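Local coordinates for PhiRv1 phage protein (PDB 6LG3), which is a bacterial toxin of Mycobacterium tuberculosis that probably activates a RACK1-NLRP3-gasdermin D pyroptosis-IL-1 beta immune pathway, at residues L9-E12 against L13-V17. Numbering follows the deposited sequence.
Sequences LMHE and LAVQV
Leu-13 lies one helical turn on from Leu-9 and packs back against it. Its CB sits 3.6 Å from both Leu-9 O and Met-10 O. CG comes closer, 3.3 Å from Leu-9 O, because chi1 of -61° sets it beside the backbone N of Leu-13 and anti to the carbonyl carbon. The same CG meets Leu-9 CD1 at 4.3 Å. The CD1 branch of Leu-13 still lies near Leu-9 O, and its other neighbour is Met-10 SD, at 4.4 Å. The carbon-carbon and carbon-sulfur contacts are loose and apolar, between neighbours on one side of the helix.

Underneath runs the i to i+4 ladder of an alpha helix. Leu-13 N gives a nearly straight bond to Leu-9 O (171° at the hydrogen). Ala-14 N, Val-15 N and Gln-16 N follow, bonding to the carbonyls of Met-10, His-11 and Glu-12. The bond of Ala-14 is more bent, at 148°. All lie in the middle of helix 4-22, which packs across the three-stranded antiparallel sheet between helices 26-39 and 65-73. Met-10 and Ala-14 are buried, with side chains on Leu-53 of strand 50-55 and Val-61 of strand 58-64, while Leu-9 and Leu-13 touch helix 65-73 through Leu-68 and Trp-67 respectively.

His-11 and Val-15 pair on the flank that meets Leu-33 of helix 26-39. The methyl CG2 of Val-15 rests 3.3 Å from His-11 O and approaches the imidazole obliquely, 3.9 Å from His-11 CD2. NE2 is only slightly farther from that methyl. On an exposed part of the helix, Gln-16 lays its CG 3.4 Å from Glu-12 O. Its chain is extended beyond CG, and OE1 stays within van der Waals range of the same Glu-12 O without bonding to it.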
ATOM      1  N   LEU A   9       0.859  -5.986   4.027  1.00 29.28           N
ATOM      2  CA  LEU A   9      -0.581  -5.895   3.805  1.00 29.13           C
ATOM      3  C   LEU A   9      -0.951  -4.617   3.048  1.00 33.83           C
ATOM      4  O   LEU A   9      -1.795  -4.644   2.139  1.00 30.80           O
ATOM      5  CB  LEU A   9      -1.313  -5.983   5.146  1.00 26.04           C
ATOM      6  CG  LEU A   9      -2.836  -5.933   5.118  1.00 34.38           C
ATOM      7  CD1 LEU A   9      -3.397  -6.905   4.095  1.00 36.63           C
ATOM      8  CD2 LEU A   9      -3.358  -6.261   6.517  1.00 35.94           C
ATOM      9  N   MET A  10      -0.320  -3.489   3.390  1.00 30.93           N
ATOM     10  CA  MET A  10      -0.599  -2.261   2.648  1.00 25.22           C
ATOM     11  C   MET A  10      -0.216  -2.407   1.177  1.00 27.13           C
ATOM     12  O   MET A  10      -0.925  -1.913   0.293  1.00 27.60           O
ATOM     13  CB  MET A  10       0.130  -1.072   3.283  1.00 24.96           C
ATOM     14  CG  MET A  10      -0.408  -0.668   4.679  1.00 27.39           C
ATOM     15  SD  MET A  10      -2.050   0.085   4.600  1.00 30.15           S
ATOM     16  CE  MET A  10      -1.725   1.682   3.822  1.00 29.78           C
ATOM     17  N   HIS A  11       0.884  -3.102   0.892  1.00 26.23           N
ATOM     18  CA  HIS A  11       1.267  -3.311  -0.502  1.00 34.88           C
ATOM     19  C   HIS A  11       0.247  -4.183  -1.231  1.00 36.01           C
ATOM     20  O   HIS A  11      -0.097  -3.906  -2.389  1.00 30.33           O
ATOM     21  CB  HIS A  11       2.659  -3.933  -0.579  1.00 39.47           C
ATOM     22  CG  HIS A  11       3.249  -3.926  -1.954  1.00 50.23           C
ATOM     23  ND1 HIS A  11       3.981  -2.863  -2.444  1.00 54.86           N
ATOM     24  CD2 HIS A  11       3.211  -4.847  -2.945  1.00 52.73           C
ATOM     25  CE1 HIS A  11       4.372  -3.133  -3.677  1.00 55.78           C
ATOM     26  NE2 HIS A  11       3.917  -4.330  -4.004  1.00 54.24           N
ATOM     27  N   GLU A  12      -0.259  -5.232  -0.566  1.00 29.91           N
ATOM     28  CA  GLU A  12      -1.266  -6.075  -1.206  1.00 30.59           C
ATOM     29  C   GLU A  12      -2.540  -5.288  -1.501  1.00 31.10           C
ATOM     30  O   GLU A  12      -3.115  -5.402  -2.598  1.00 29.98           O
ATOM     31  CB  GLU A  12      -1.557  -7.295  -0.332  1.00 37.57           C
ATOM     32  CG  GLU A  12      -0.327  -8.174  -0.111  1.00 56.23           C
ATOM     33  CD  GLU A  12      -0.569  -9.318   0.869  1.00 75.26           C
ATOM     34  OE1 GLU A  12       0.424  -9.912   1.350  1.00 72.74           O
ATOM     35  OE2 GLU A  12      -1.748  -9.626   1.159  1.00 85.05           O
ATOM     36  N   LEU A  13      -2.979  -4.458  -0.545  1.00 30.44           N
ATOM     37  CA  LEU A  13      -4.124  -3.583  -0.783  1.00 30.70           C
ATOM     38  C   LEU A  13      -3.867  -2.620  -1.946  1.00 27.48           C
ATOM     39  O   LEU A  13      -4.788  -2.299  -2.710  1.00 31.07           O
ATOM     40  CB  LEU A  13      -4.458  -2.795   0.483  1.00 25.55           C
ATOM     41  CG  LEU A  13      -4.842  -3.585   1.735  1.00 33.95           C
ATOM     42  CD1 LEU A  13      -5.067  -2.614   2.882  1.00 33.70           C
ATOM     43  CD2 LEU A  13      -6.091  -4.395   1.472  1.00 38.47           C
ATOM     44  N   ALA A  14      -2.632  -2.123  -2.079  1.00 28.78           N
ATOM     45  CA  ALA A  14      -2.334  -1.219  -3.190  1.00 29.57           C
ATOM     46  C   ALA A  14      -2.402  -1.940  -4.528  1.00 30.01           C
ATOM     47  O   ALA A  14      -2.936  -1.394  -5.503  1.00 32.25           O
ATOM     48  CB  ALA A  14      -0.963  -0.575  -2.999  1.00 32.59           C
ATOM     49  N   VAL A  15      -1.874  -3.166  -4.595  1.00 30.57           N
ATOM     50  CA  VAL A  15      -2.002  -3.966  -5.813  1.00 31.53           C
ATOM     51  C   VAL A  15      -3.471  -4.139  -6.179  1.00 33.31           C
ATOM     52  O   VAL A  15      -3.853  -4.006  -7.350  1.00 34.57           O
ATOM     53  CB  VAL A  15      -1.291  -5.321  -5.641  1.00 33.17           C
ATOM     54  CG1 VAL A  15      -1.566  -6.240  -6.825  1.00 34.39           C
ATOM     55  CG2 VAL A  15       0.202  -5.116  -5.456  1.00 28.22           C
ATOM     56  N   GLN A  16      -4.325  -4.420  -5.179  1.00 30.73           N
ATOM     57  CA  GLN A  16      -5.760  -4.538  -5.443  1.00 31.40           C
ATOM     58  C   GLN A  16      -6.339  -3.238  -5.989  1.00 31.29           C
ATOM     59  O   GLN A  16      -7.179  -3.258  -6.900  1.00 30.27           O
ATOM     60  CB  GLN A  16      -6.511  -4.947  -4.170  1.00 31.26           C
ATOM     61  CG  GLN A  16      -6.188  -6.335  -3.677  1.00 43.49           C
ATOM     62  CD  GLN A  16      -6.956  -6.682  -2.406  1.00 60.37           C
ATOM     63  OE1 GLN A  16      -6.383  -7.183  -1.435  1.00 64.79           O
ATOM     64  NE2 GLN A  16      -8.258  -6.414  -2.409  1.00 60.51           N
ATOM     65  N   VAL A  17      -5.926  -2.098  -5.429  1.00 34.76           N
ATOM     66  CA  VAL A  17      -6.439  -0.813  -5.896  1.00 35.26           C
ATOM     67  C   VAL A  17      -6.035  -0.577  -7.345  1.00 30.05           C
ATOM     68  O   VAL A  17      -6.846  -0.145  -8.175  1.00 32.52           O
ATOM     69  CB  VAL A  17      -5.948   0.331  -4.986  1.00 38.21           C
ATOM     70  CG1 VAL A  17      -6.267   1.691  -5.623  1.00 36.65           C
ATOM     71  CG2 VAL A  17      -6.570   0.220  -3.601  1.00 35.90           C
TER